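Peptide ABC transporter, peptide-binding protein (Thermus thermophilus, PDB 2D5W) probably captures oligopeptides outside the membrane, pentapeptides among them, and passes them to an ABC transporter. Local coordinates at residues A[83-88]-A[135-140]; A[102-107]-A[153-158]; A[40-45]-A[55-60]. All coordinates share one frame; numbering follows the deposited sequence.

Contact 1 (A[83-88]-A[135-140]); sequences MDITIR and RNFTLI
Ile85 lies over one face of the Phe137 ring, with CB 3.9 Å from the ring centroid in a CH-pi contact. Its CG2 comes within 3.5 Å of Phe137 CE1, while CD1 lies between the ring's CZ and Leu139 CD1. Ile87 approaches the same ring at its edge, with CG1 near the ring plane. Phe137 CG lies between the backbone N and carbonyl carbon (chi1 67°), which brings the ring alongside Ile85. Helix 101-112 packs on this apolar face through Val104 and Phe108.

The other face is polar and more open to solvent, with Asp84, Thr86 and Asn136 partly exposed. Thr138 OG1 donates to Asp84 OD2 at 2.7 Å, meeting the carboxylate from above its plane, and Asp84 OD1 forms a salt bridge with Arg70. Thr86 OG1 gives a 2.6 Å bond to Asn136 OD1, which a water also reaches. A second water links Arg135 NE to Arg88 O.

Ile85 and Phe137 exchange backbone bonds that are almost straight (172° and 173°); Met83 and Leu139 also exchange two, less straight. Alternating apolar and polar residues on neighbouring antiparallel strands are characteristic of an amphipathic beta-sheet, here the four-stranded one containing strands 78-86 and 136-141.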
ATOM      1  N   MET A  83      -7.557 -20.261  13.703  1.00 12.07           N
ATOM      2  CA  MET A  83      -6.567 -19.544  14.490  1.00 11.55           C
ATOM      3  C   MET A  83      -7.198 -18.924  15.736  1.00 10.91           C
ATOM      4  O   MET A  83      -7.991 -17.988  15.631  1.00 10.85           O
ATOM      5  CB  MET A  83      -5.954 -18.454  13.617  1.00 13.07           C
ATOM      6  CG  MET A  83      -4.985 -17.539  14.321  1.00 13.80           C
ATOM      7  SD  MET A  83      -4.551 -16.171  13.246  1.00 18.37           S
ATOM      8  CE  MET A  83      -3.512 -17.021  12.158  1.00 14.95           C
ATOM      9  N   ASP A  84      -6.835 -19.442  16.906  1.00 10.65           N
ATOM     10  CA  ASP A  84      -7.373 -18.953  18.177  1.00 10.81           C
ATOM     11  C   ASP A  84      -6.585 -17.772  18.721  1.00 11.75           C
ATOM     12  O   ASP A  84      -5.383 -17.876  18.973  1.00 13.02           O
ATOM     13  CB  ASP A  84      -7.348 -20.054  19.240  1.00 12.46           C
ATOM     14  CG  ASP A  84      -8.233 -21.234  18.899  1.00 13.48           C
ATOM     15  OD1 ASP A  84      -8.054 -22.291  19.543  1.00 15.80           O
ATOM     16  OD2 ASP A  84      -9.103 -21.117  18.013  1.00 13.45           O
ATOM     17  N   ILE A  85      -7.279 -16.659  18.926  1.00 10.59           N
ATOM     18  CA  ILE A  85      -6.663 -15.453  19.456  1.00 10.75           C
ATOM     19  C   ILE A  85      -7.332 -15.062  20.766  1.00 10.05           C
ATOM     20  O   ILE A  85      -8.556 -15.112  20.881  1.00 10.99           O
ATOM     21  CB  ILE A  85      -6.803 -14.282  18.459  1.00 11.04           C
ATOM     22  CG1 ILE A  85      -6.075 -14.633  17.160  1.00 14.34           C
ATOM     23  CG2 ILE A  85      -6.260 -12.991  19.075  1.00 12.24           C
ATOM     24  CD1 ILE A  85      -6.182 -13.583  16.080  1.00 17.62           C
ATOM     25  N   THR A  86      -6.519 -14.696  21.752  1.00  9.99           N
ATOM     26  CA  THR A  86      -7.028 -14.257  23.043  1.00 10.63           C
ATOM     27  C   THR A  86      -6.619 -12.798  23.217  1.00  9.85           C
ATOM     28  O   THR A  86      -5.434 -12.470  23.186  1.00  9.99           O
ATOM     29  CB  THR A  86      -6.435 -15.081  24.209  1.00 11.72           C
ATOM     30  OG1 THR A  86      -6.753 -16.467  24.034  1.00 12.40           O
ATOM     31  CG2 THR A  86      -7.003 -14.607  25.539  1.00 12.89           C
ATOM     32  N   ILE A  87      -7.604 -11.924  23.382  1.00  9.09           N
ATOM     33  CA  ILE A  87      -7.335 -10.502  23.570  1.00  9.87           C
ATOM     34  C   ILE A  87      -6.850 -10.284  25.003  1.00 10.03           C
ATOM     35  O   ILE A  87      -7.436 -10.820  25.941  1.00 10.31           O
ATOM     36  CB  ILE A  87      -8.615  -9.661  23.344  1.00  9.34           C
ATOM     37  CG1 ILE A  87      -9.168  -9.913  21.937  1.00 10.71           C
ATOM     38  CG2 ILE A  87      -8.309  -8.179  23.551  1.00 10.27           C
ATOM     39  CD1 ILE A  87     -10.497  -9.228  21.664  1.00 11.13           C
ATOM     40  N   ARG A  88      -5.775  -9.517  25.175  1.00 10.14           N
ATOM     41  CA  ARG A  88      -5.253  -9.238  26.513  1.00 10.76           C
ATOM     42  C   ARG A  88      -6.339  -8.609  27.377  1.00 11.86           C
ATOM     43  O   ARG A  88      -7.158  -7.833  26.893  1.00 11.19           O
ATOM     44  CB  ARG A  88      -4.069  -8.271  26.447  1.00 11.99           C
ATOM     45  CG  ARG A  88      -2.786  -8.858  25.897  1.00 13.66           C
ATOM     46  CD  ARG A  88      -1.684  -7.807  25.854  1.00 14.34           C
ATOM     47  NE  ARG A  88      -1.457  -7.199  27.164  1.00 13.63           N
ATOM     48  CZ  ARG A  88      -0.266  -7.087  27.741  1.00 15.91           C
ATOM     49  NH1 ARG A  88      -0.157  -6.519  28.935  1.00 17.23           N
ATOM     50  NH2 ARG A  88       0.817  -7.551  27.131  1.00 18.62           N
ATOM     51  N   ARG A 135     -13.218 -12.215  25.188  1.00 11.40           N
ATOM     52  CA  ARG A 135     -11.834 -12.024  24.777  1.00 12.10           C
ATOM     53  C   ARG A 135     -11.206 -13.164  23.987  1.00 11.46           C
ATOM     54  O   ARG A 135     -10.023 -13.122  23.662  1.00 16.04           O
ATOM     55  CB  ARG A 135     -10.981 -11.670  25.998  1.00 13.61           C
ATOM     56  CG  ARG A 135     -11.378 -10.312  26.565  1.00 14.59           C
ATOM     57  CD  ARG A 135     -10.546  -9.857  27.745  1.00 17.26           C
ATOM     58  NE  ARG A 135     -10.874  -8.473  28.083  1.00 18.63           N
ATOM     59  CZ  ARG A 135     -12.051  -8.066  28.553  1.00 19.79           C
ATOM     60  NH1 ARG A 135     -12.249  -6.781  28.817  1.00 19.94           N
ATOM     61  NH2 ARG A 135     -13.024  -8.938  28.780  1.00 20.52           N
ATOM     62  N   ASN A 136     -12.001 -14.174  23.659  1.00 10.92           N
ATOM     63  CA  ASN A 136     -11.506 -15.303  22.883  1.00 10.65           C
ATOM     64  C   ASN A 136     -12.285 -15.449  21.588  1.00  9.92           C
ATOM     65  O   ASN A 136     -13.517 -15.507  21.598  1.00 10.62           O
ATOM     66  CB  ASN A 136     -11.624 -16.604  23.683  1.00 11.90           C
ATOM     67  CG  ASN A 136     -10.503 -16.782  24.680  1.00 13.88           C
ATOM     68  OD1 ASN A 136      -9.344 -16.947  24.302  1.00 14.60           O
ATOM     69  ND2 ASN A 136     -10.840 -16.754  25.964  1.00 18.47           N
ATOM     70  N   PHE A 137     -11.563 -15.479  20.470  1.00 10.49           N
ATOM     71  CA  PHE A 137     -12.191 -15.675  19.173  1.00  9.98           C
ATOM     72  C   PHE A 137     -11.299 -16.523  18.279  1.00 10.05           C
ATOM     73  O   PHE A 137     -10.109 -16.701  18.553  1.00 10.96           O
ATOM     74  CB  PHE A 137     -12.530 -14.343  18.484  1.00 10.44           C
ATOM     75  CG  PHE A 137     -11.333 -13.523  18.075  1.00 10.13           C
ATOM     76  CD1 PHE A 137     -10.659 -12.727  18.999  1.00 10.60           C
ATOM     77  CD2 PHE A 137     -10.919 -13.503  16.747  1.00 10.65           C
ATOM     78  CE1 PHE A 137      -9.595 -11.919  18.598  1.00 11.16           C
ATOM     79  CE2 PHE A 137      -9.858 -12.702  16.338  1.00 11.45           C
ATOM     80  CZ  PHE A 137      -9.196 -11.908  17.263  1.00 10.46           C
ATOM     81  N   THR A 138     -11.890 -17.049  17.215  1.00  9.58           N
ATOM     82  CA  THR A 138     -11.166 -17.892  16.279  1.00 11.18           C
ATOM     83  C   THR A 138     -11.394 -17.412  14.858  1.00 10.82           C
ATOM     84  O   THR A 138     -12.533 -17.208  14.438  1.00 11.83           O
ATOM     85  CB  THR A 138     -11.640 -19.358  16.378  1.00 10.73           C
ATOM     86  OG1 THR A 138     -11.431 -19.836  17.712  1.00 13.21           O
ATOM     87  CG2 THR A 138     -10.875 -20.242  15.406  1.00 11.93           C
ATOM     88  N   LEU A 139     -10.305 -17.210  14.128  1.00 11.17           N
ATOM     89  CA  LEU A 139     -10.405 -16.801  12.735  1.00 10.79           C
ATOM     90  C   LEU A 139     -10.389 -18.096  11.929  1.00 10.47           C
ATOM     91  O   LEU A 139      -9.575 -18.988  12.190  1.00 11.37           O
ATOM     92  CB  LEU A 139      -9.225 -15.908  12.346  1.00 11.62           C
ATOM     93  CG  LEU A 139      -9.180 -14.548  13.051  1.00 11.97           C
ATOM     94  CD1 LEU A 139      -7.907 -13.814  12.666  1.00 14.22           C
ATOM     95  CD2 LEU A 139     -10.406 -13.725  12.677  1.00 15.00           C
ATOM     96  N   ILE A 140     -11.297 -18.201  10.967  1.00 11.57           N
ATOM     97  CA  ILE A 140     -11.414 -19.394  10.142  1.00 12.50           C
ATOM     98  C   ILE A 140     -11.174 -19.066   8.676  1.00 12.38           C
ATOM     99  O   ILE A 140     -11.896 -18.263   8.087  1.00 13.95           O
ATOM    100  CB  ILE A 140     -12.822 -20.012  10.285  1.00 13.33           C
ATOM    101  CG1 ILE A 140     -13.138 -20.253  11.765  1.00 15.10           C
ATOM    102  CG2 ILE A 140     -12.902 -21.320   9.505  1.00 14.44           C
ATOM    103  CD1 ILE A 140     -14.592 -20.596  12.035  1.00 18.83           C
TER
HETATM  104  O   HOH W   1      -9.062 -17.991  21.509  1.00 15.12           O
HETATM  105  O   HOH W   2      -9.786  -6.449  26.775  1.00 20.13           O

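Contact 2 (A[102-107]-A[153-158]); sequences EDVAFY and INTYAP
Asp103 O is gripped by two backbone donors: Tyr107 N from within the helix, and Ala157 N from the facing segment at 3.1 Å. They reach it from opposite faces of its carbonyl plane, so the oxygen completes a helical bond and also holds the passing chain. Tyr156 CA adds a CA-H...O contact to the same atom.

Tyr107 supplies a broad flat cover. With CG anti to the backbone N (chi1 177°), the ring extends along the 153-158 segment and lays a face on its backbone. Thr155 CA sits over that face in a CH-pi contact, 3.7 Å from the centroid, and Tyr156 N lies above the same ring, 3.5 Å from Tyr107 CG. A serine here would probably leave the peptide link between Thr155 and Tyr156 without this flat cover and open a gap beside the helix. Thr155 O, buried against Val104 CG1 at 3.5 Å, has no hydrogen-bond partner. Phe106 brings its CD2 against Ala157 CB at 3.7 Å.

Asp103 OD2 accepts from Lys159 N, tying helix 101-112 to the start of helix 159-173, where Pro158 holds the N-cap position. Val104 of the helix and Thr155 of the segment both touch Phe137, so helix 101-112, strand 136-141 and the 153-158 segment meet round that ring.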
ATOM      1  N   GLU A 102     -16.542  -8.066  20.646  1.00 10.01           N
ATOM      2  CA  GLU A 102     -17.658  -7.388  19.993  1.00 10.76           C
ATOM      3  C   GLU A 102     -17.068  -6.468  18.921  1.00  9.93           C
ATOM      4  O   GLU A 102     -17.687  -6.230  17.884  1.00 10.40           O
ATOM      5  CB  GLU A 102     -18.486  -6.584  20.998  1.00 12.34           C
ATOM      6  CG  GLU A 102     -19.130  -7.459  22.059  1.00 14.80           C
ATOM      7  CD  GLU A 102     -20.241  -6.766  22.819  1.00 16.61           C
ATOM      8  OE1 GLU A 102     -20.513  -7.187  23.961  1.00 17.98           O
ATOM      9  OE2 GLU A 102     -20.850  -5.821  22.279  1.00 18.06           O
ATOM     10  N   ASP A 103     -15.858  -5.971  19.173  1.00  9.17           N
ATOM     11  CA  ASP A 103     -15.161  -5.111  18.222  1.00  9.01           C
ATOM     12  C   ASP A 103     -14.719  -5.952  17.020  1.00  9.01           C
ATOM     13  O   ASP A 103     -14.623  -5.449  15.898  1.00  9.38           O
ATOM     14  CB  ASP A 103     -13.951  -4.464  18.900  1.00  9.44           C
ATOM     15  CG  ASP A 103     -14.353  -3.495  19.998  1.00  8.83           C
ATOM     16  OD1 ASP A 103     -13.683  -3.473  21.055  1.00 10.27           O
ATOM     17  OD2 ASP A 103     -15.333  -2.751  19.791  1.00  9.93           O
ATOM     18  N   VAL A 104     -14.443  -7.231  17.265  1.00  9.16           N
ATOM     19  CA  VAL A 104     -14.039  -8.149  16.205  1.00  9.91           C
ATOM     20  C   VAL A 104     -15.265  -8.510  15.358  1.00  9.57           C
ATOM     21  O   VAL A 104     -15.216  -8.488  14.127  1.00  9.83           O
ATOM     22  CB  VAL A 104     -13.420  -9.446  16.787  1.00  9.47           C
ATOM     23  CG1 VAL A 104     -13.091 -10.419  15.661  1.00 11.36           C
ATOM     24  CG2 VAL A 104     -12.165  -9.114  17.581  1.00 10.27           C
ATOM     25  N   ALA A 105     -16.368  -8.847  16.019  1.00  9.57           N
ATOM     26  CA  ALA A 105     -17.589  -9.198  15.303  1.00 10.10           C
ATOM     27  C   ALA A 105     -18.037  -8.029  14.430  1.00  9.23           C
ATOM     28  O   ALA A 105     -18.490  -8.220  13.303  1.00 10.48           O
ATOM     29  CB  ALA A 105     -18.687  -9.567  16.292  1.00 11.50           C
ATOM     30  N   PHE A 106     -17.912  -6.820  14.963  1.00  9.90           N
ATOM     31  CA  PHE A 106     -18.297  -5.614  14.243  1.00  9.70           C
ATOM     32  C   PHE A 106     -17.457  -5.456  12.973  1.00  9.31           C
ATOM     33  O   PHE A 106     -17.994  -5.228  11.891  1.00  9.31           O
ATOM     34  CB  PHE A 106     -18.135  -4.399  15.159  1.00 10.18           C
ATOM     35  CG  PHE A 106     -18.314  -3.088  14.462  1.00  9.89           C
ATOM     36  CD1 PHE A 106     -19.509  -2.781  13.820  1.00 11.59           C
ATOM     37  CD2 PHE A 106     -17.278  -2.164  14.429  1.00  9.81           C
ATOM     38  CE1 PHE A 106     -19.667  -1.569  13.152  1.00 12.79           C
ATOM     39  CE2 PHE A 106     -17.426  -0.949  13.763  1.00 11.43           C
ATOM     40  CZ  PHE A 106     -18.622  -0.655  13.124  1.00 11.52           C
ATOM     41  N   TYR A 107     -16.141  -5.589  13.113  1.00  8.97           N
ATOM     42  CA  TYR A 107     -15.227  -5.490  11.978  1.00  9.55           C
ATOM     43  C   TYR A 107     -15.659  -6.461  10.872  1.00  9.09           C
ATOM     44  O   TYR A 107     -15.740  -6.092   9.696  1.00  9.66           O
ATOM     45  CB  TYR A 107     -13.809  -5.827  12.447  1.00  9.29           C
ATOM     46  CG  TYR A 107     -12.752  -5.844  11.364  1.00  9.78           C
ATOM     47  CD1 TYR A 107     -12.054  -4.687  11.021  1.00 10.75           C
ATOM     48  CD2 TYR A 107     -12.440  -7.026  10.693  1.00 10.07           C
ATOM     49  CE1 TYR A 107     -11.067  -4.712  10.039  1.00 10.85           C
ATOM     50  CE2 TYR A 107     -11.458  -7.059   9.708  1.00 10.64           C
ATOM     51  CZ  TYR A 107     -10.776  -5.901   9.388  1.00 10.47           C
ATOM     52  OH  TYR A 107      -9.798  -5.932   8.421  1.00 13.28           O
ATOM     53  N   ILE A 153      -2.017  -9.008  12.406  1.00 12.50           N
ATOM     54  CA  ILE A 153      -3.405  -9.448  12.423  1.00 14.43           C
ATOM     55  C   ILE A 153      -4.149  -8.368  13.187  1.00 13.66           C
ATOM     56  O   ILE A 153      -3.937  -8.183  14.386  1.00 12.02           O
ATOM     57  CB  ILE A 153      -3.587 -10.792  13.162  1.00 16.00           C
ATOM     58  CG1 ILE A 153      -2.764 -11.885  12.475  1.00 18.40           C
ATOM     59  CG2 ILE A 153      -5.066 -11.174  13.194  1.00 17.20           C
ATOM     60  CD1 ILE A 153      -3.151 -12.141  11.037  1.00 21.25           C
ATOM     61  N   ASN A 154      -4.995  -7.637  12.477  1.00 13.73           N
ATOM     62  CA  ASN A 154      -5.776  -6.566  13.062  1.00 14.92           C
ATOM     63  C   ASN A 154      -7.161  -6.681  12.456  1.00 15.29           C
ATOM     64  O   ASN A 154      -7.408  -6.208  11.345  1.00 18.93           O
ATOM     65  CB  ASN A 154      -5.147  -5.211  12.724  1.00 18.70           C
ATOM     66  CG  ASN A 154      -5.860  -4.052  13.391  1.00 22.83           C
ATOM     67  OD1 ASN A 154      -5.343  -2.935  13.440  1.00 28.29           O
ATOM     68  ND2 ASN A 154      -7.058  -4.307  13.903  1.00 24.46           N
ATOM     69  N   THR A 155      -8.050  -7.352  13.173  1.00 11.85           N
ATOM     70  CA  THR A 155      -9.411  -7.539  12.702  1.00 11.71           C
ATOM     71  C   THR A 155     -10.429  -7.053  13.729  1.00  9.97           C
ATOM     72  O   THR A 155     -11.185  -7.843  14.290  1.00 10.79           O
ATOM     73  CB  THR A 155      -9.686  -9.025  12.380  1.00 11.98           C
ATOM     74  OG1 THR A 155      -9.409  -9.821  13.537  1.00 14.42           O
ATOM     75  CG2 THR A 155      -8.807  -9.494  11.225  1.00 14.07           C
ATOM     76  N   TYR A 156     -10.444  -5.749  13.980  1.00  9.73           N
ATOM     77  CA  TYR A 156     -11.398  -5.182  14.923  1.00  9.46           C
ATOM     78  C   TYR A 156     -11.529  -3.678  14.706  1.00  9.99           C
ATOM     79  O   TYR A 156     -10.651  -3.041  14.122  1.00  9.76           O
ATOM     80  CB  TYR A 156     -10.979  -5.493  16.371  1.00  9.59           C
ATOM     81  CG  TYR A 156      -9.792  -4.711  16.879  1.00  9.50           C
ATOM     82  CD1 TYR A 156      -9.961  -3.655  17.773  1.00  9.71           C
ATOM     83  CD2 TYR A 156      -8.499  -5.021  16.464  1.00 10.41           C
ATOM     84  CE1 TYR A 156      -8.872  -2.928  18.243  1.00 11.35           C
ATOM     85  CE2 TYR A 156      -7.404  -4.299  16.925  1.00 10.91           C
ATOM     86  CZ  TYR A 156      -7.599  -3.254  17.814  1.00 11.84           C
ATOM     87  OH  TYR A 156      -6.522  -2.528  18.273  1.00 14.14           O
ATOM     88  N   ALA A 157     -12.648  -3.128  15.160  1.00  9.41           N
ATOM     89  CA  ALA A 157     -12.939  -1.701  15.040  1.00  9.97           C
ATOM     90  C   ALA A 157     -13.807  -1.362  16.249  1.00  9.47           C
ATOM     91  O   ALA A 157     -14.460  -2.246  16.807  1.00  9.82           O
ATOM     92  CB  ALA A 157     -13.680  -1.419  13.735  1.00 10.44           C
ATOM     93  N   PRO A 158     -13.847  -0.082  16.661  1.00  9.44           N
ATOM     94  CA  PRO A 158     -14.651   0.296  17.832  1.00  9.22           C
ATOM     95  C   PRO A 158     -16.163   0.286  17.664  1.00  8.79           C
ATOM     96  O   PRO A 158     -16.765   1.275  17.242  1.00  9.99           O
ATOM     97  CB  PRO A 158     -14.110   1.675  18.185  1.00  9.13           C
ATOM     98  CG  PRO A 158     -13.779   2.248  16.836  1.00  9.96           C
ATOM     99  CD  PRO A 158     -13.138   1.084  16.101  1.00 10.09           C
TER

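Contact 3 (A[40-45]-A[55-60]); sequences LFAPFI and PVLATE
Phe44 O receives two backbone bonds, from Val56 N and Ala58 N, each 3.0 Å long, while Pro43 O takes Leu57 N at 3.0 Å, so the 55-60 segment curls around the carbonyls of its partner. The two donors to Phe44 O use different directions: Ala58 N lies in the carbonyl plane on a lone pair, whereas Val56 N stands above the plane.

Side chains close in around these bonds. Val56 sets CB only 3.2 Å from Pro43 O, and its methyl CG1, anti to the backbone N (chi1 180°), reaches Ala42 CB. Leu57 CG lies 3.9 Å from Ala42 CB, so Ala42 meets both branched residues. Phe44 leaves the backbone away from the 55-60 segment, yet its CB rests against Ala58 CB at 3.8 Å and its CD2 approaches Leu57 CB. Ile45 folds at chi2 (-61°), which brings CD1 back to Ala58 CB, also at 3.8 Å. The buried Phe44 ring also meets the rings of Tyr156 and Phe137.

Beyond Phe44, Ile45 and Pro55 form a non-hydrogen-bonded antiparallel pair, where strands 45-47 and 53-55 begin and end. Phe44 and Ile45 both face Ile153 of the adjacent 153-158 segment, the pattern of a classic beta bulge.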
ATOM      1  N   LEU A  40      -1.688   4.940  16.079  1.00  8.96           N
ATOM      2  CA  LEU A  40      -3.043   5.101  16.598  1.00  8.86           C
ATOM      3  C   LEU A  40      -3.851   3.834  16.846  1.00  9.22           C
ATOM      4  O   LEU A  40      -4.782   3.839  17.659  1.00  9.45           O
ATOM      5  CB  LEU A  40      -3.834   5.992  15.638  1.00  8.92           C
ATOM      6  CG  LEU A  40      -3.299   7.403  15.394  1.00  9.54           C
ATOM      7  CD1 LEU A  40      -4.035   8.036  14.226  1.00 10.86           C
ATOM      8  CD2 LEU A  40      -3.459   8.240  16.657  1.00  9.81           C
ATOM      9  N   PHE A  41      -3.511   2.762  16.140  1.00  8.64           N
ATOM     10  CA  PHE A  41      -4.230   1.499  16.255  1.00  9.44           C
ATOM     11  C   PHE A  41      -3.245   0.343  16.292  1.00 10.28           C
ATOM     12  O   PHE A  41      -2.420   0.193  15.393  1.00 12.96           O
ATOM     13  CB  PHE A  41      -5.182   1.340  15.067  1.00  9.66           C
ATOM     14  CG  PHE A  41      -6.275   2.370  15.031  1.00  8.60           C
ATOM     15  CD1 PHE A  41      -7.420   2.213  15.807  1.00  9.80           C
ATOM     16  CD2 PHE A  41      -6.137   3.525  14.272  1.00  9.55           C
ATOM     17  CE1 PHE A  41      -8.412   3.195  15.834  1.00  9.46           C
ATOM     18  CE2 PHE A  41      -7.121   4.514  14.293  1.00  9.36           C
ATOM     19  CZ  PHE A  41      -8.261   4.348  15.077  1.00  8.81           C
ATOM     20  N   ALA A  42      -3.334  -0.474  17.334  1.00  9.34           N
ATOM     21  CA  ALA A  42      -2.430  -1.604  17.483  1.00 10.15           C
ATOM     22  C   ALA A  42      -3.071  -2.917  17.061  1.00 10.05           C
ATOM     23  O   ALA A  42      -4.267  -3.135  17.252  1.00 10.44           O
ATOM     24  CB  ALA A  42      -1.957  -1.700  18.927  1.00 10.46           C
ATOM     25  N   PRO A  43      -2.277  -3.819  16.473  1.00  9.09           N
ATOM     26  CA  PRO A  43      -2.798  -5.113  16.033  1.00  9.73           C
ATOM     27  C   PRO A  43      -2.836  -6.116  17.183  1.00  9.50           C
ATOM     28  O   PRO A  43      -2.305  -5.859  18.265  1.00  9.18           O
ATOM     29  CB  PRO A  43      -1.798  -5.526  14.966  1.00 10.09           C
ATOM     30  CG  PRO A  43      -0.496  -5.033  15.552  1.00 10.40           C
ATOM     31  CD  PRO A  43      -0.867  -3.651  16.071  1.00  9.58           C
ATOM     32  N   PHE A  44      -3.482  -7.252  16.950  1.00  9.76           N
ATOM     33  CA  PHE A  44      -3.514  -8.307  17.952  1.00  9.25           C
ATOM     34  C   PHE A  44      -2.140  -8.967  17.889  1.00  9.56           C
ATOM     35  O   PHE A  44      -1.518  -9.241  18.914  1.00  9.34           O
ATOM     36  CB  PHE A  44      -4.603  -9.332  17.627  1.00 10.26           C
ATOM     37  CG  PHE A  44      -5.997  -8.827  17.855  1.00  9.90           C
ATOM     38  CD1 PHE A  44      -6.947  -8.878  16.841  1.00 10.15           C
ATOM     39  CD2 PHE A  44      -6.361  -8.294  19.087  1.00 10.71           C
ATOM     40  CE1 PHE A  44      -8.239  -8.405  17.050  1.00 10.62           C
ATOM     41  CE2 PHE A  44      -7.650  -7.819  19.305  1.00 10.82           C
ATOM     42  CZ  PHE A  44      -8.591  -7.875  18.285  1.00 10.37           C
ATOM     43  N   ILE A  45      -1.681  -9.201  16.663  1.00  9.20           N
ATOM     44  CA  ILE A  45      -0.384  -9.808  16.393  1.00 10.38           C
ATOM     45  C   ILE A  45       0.387  -8.860  15.479  1.00  9.01           C
ATOM     46  O   ILE A  45      -0.119  -8.458  14.428  1.00 10.14           O
ATOM     47  CB  ILE A  45      -0.540 -11.166  15.667  1.00 10.35           C
ATOM     48  CG1 ILE A  45      -1.369 -12.128  16.524  1.00 12.31           C
ATOM     49  CG2 ILE A  45       0.838 -11.749  15.347  1.00 11.61           C
ATOM     50  CD1 ILE A  45      -0.764 -12.449  17.873  1.00 15.31           C
ATOM     51  N   PRO A  55       3.285 -10.988  19.812  1.00 10.11           N
ATOM     52  CA  PRO A  55       2.028 -10.503  20.378  1.00 10.33           C
ATOM     53  C   PRO A  55       2.011  -9.028  20.743  1.00 10.09           C
ATOM     54  O   PRO A  55       2.983  -8.501  21.270  1.00 11.14           O
ATOM     55  CB  PRO A  55       1.838 -11.402  21.595  1.00 12.17           C
ATOM     56  CG  PRO A  55       3.243 -11.600  22.071  1.00 13.73           C
ATOM     57  CD  PRO A  55       4.036 -11.800  20.788  1.00 11.59           C
ATOM     58  N   VAL A  56       0.905  -8.361  20.426  1.00 10.11           N
ATOM     59  CA  VAL A  56       0.742  -6.963  20.789  1.00 10.25           C
ATOM     60  C   VAL A  56      -0.517  -6.913  21.657  1.00  9.76           C
ATOM     61  O   VAL A  56      -0.412  -7.067  22.874  1.00 11.16           O
ATOM     62  CB  VAL A  56       0.643  -6.039  19.549  1.00 10.26           C
ATOM     63  CG1 VAL A  56       0.461  -4.587  19.991  1.00 11.27           C
ATOM     64  CG2 VAL A  56       1.923  -6.166  18.718  1.00 12.28           C
ATOM     65  N   LEU A  57      -1.700  -6.743  21.074  1.00 10.04           N
ATOM     66  CA  LEU A  57      -2.899  -6.718  21.909  1.00 10.05           C
ATOM     67  C   LEU A  57      -3.434  -8.113  22.238  1.00 10.08           C
ATOM     68  O   LEU A  57      -4.343  -8.248  23.060  1.00 11.44           O
ATOM     69  CB  LEU A  57      -3.991  -5.852  21.277  1.00 11.75           C
ATOM     70  CG  LEU A  57      -3.639  -4.361  21.206  1.00 13.01           C
ATOM     71  CD1 LEU A  57      -4.851  -3.569  20.745  1.00 14.46           C
ATOM     72  CD2 LEU A  57      -3.174  -3.867  22.571  1.00 14.16           C
ATOM     73  N   ALA A  58      -2.877  -9.139  21.598  1.00 10.43           N
ATOM     74  CA  ALA A  58      -3.260 -10.525  21.876  1.00 10.48           C
ATOM     75  C   ALA A  58      -2.239 -11.063  22.882  1.00 10.68           C
ATOM     76  O   ALA A  58      -1.135 -10.532  22.995  1.00 11.18           O
ATOM     77  CB  ALA A  58      -3.233 -11.354  20.601  1.00 12.50           C
ATOM     78  N   THR A  59      -2.601 -12.120  23.604  1.00 11.32           N
ATOM     79  CA  THR A  59      -1.716 -12.692  24.618  1.00 11.37           C
ATOM     80  C   THR A  59      -0.520 -13.465  24.082  1.00 12.43           C
ATOM     81  O   THR A  59       0.537 -13.495  24.714  1.00 13.41           O
ATOM     82  CB  THR A  59      -2.481 -13.640  25.548  1.00 11.84           C
ATOM     83  OG1 THR A  59      -3.039 -14.706  24.772  1.00 12.55           O
ATOM     84  CG2 THR A  59      -3.596 -12.898  26.275  1.00 12.99           C
ATOM     85  N   GLU A  60      -0.686 -14.108  22.932  1.00 12.22           N
ATOM     86  CA  GLU A  60       0.403 -14.882  22.360  1.00 13.12           C
ATOM     87  C   GLU A  60       0.138 -15.253  20.913  1.00 12.12           C
ATOM     88  O   GLU A  60      -1.008 -15.309  20.465  1.00 12.01           O
ATOM     89  CB  GLU A  60       0.642 -16.154  23.185  1.00 18.37           C
ATOM     90  CG  GLU A  60      -0.536 -17.107  23.232  1.00 20.91           C
ATOM     91  CD  GLU A  60      -0.227 -18.377  24.011  1.00 23.52           C
ATOM     92  OE1 GLU A  60      -1.128 -19.229  24.140  1.00 23.50           O
ATOM     93  OE2 GLU A  60       0.916 -18.524  24.493  1.00 26.01           O
TER

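In the fold
From the N terminus, contact 3 closes first, bringing 55-60 back to 40-45 around the short strands 45-47 and 53-55. The chain then runs through strand 78-86, where contact 1 opens, and into helix 101-112, where contact 2 opens; they close in the same order with 135-140 and 153-158, so these two loops cross rather than nest. Contact 3 lies in series before both. Backbone bonds join it to each: Arg88 N to Leu57 O and Thr59 N to Thr86 O on the contact 1 side, Phe44 N to Ile153 O on the contact 2 side. Together the three link the loop after helix 31-40, the antiparallel sheet and helix 101-112.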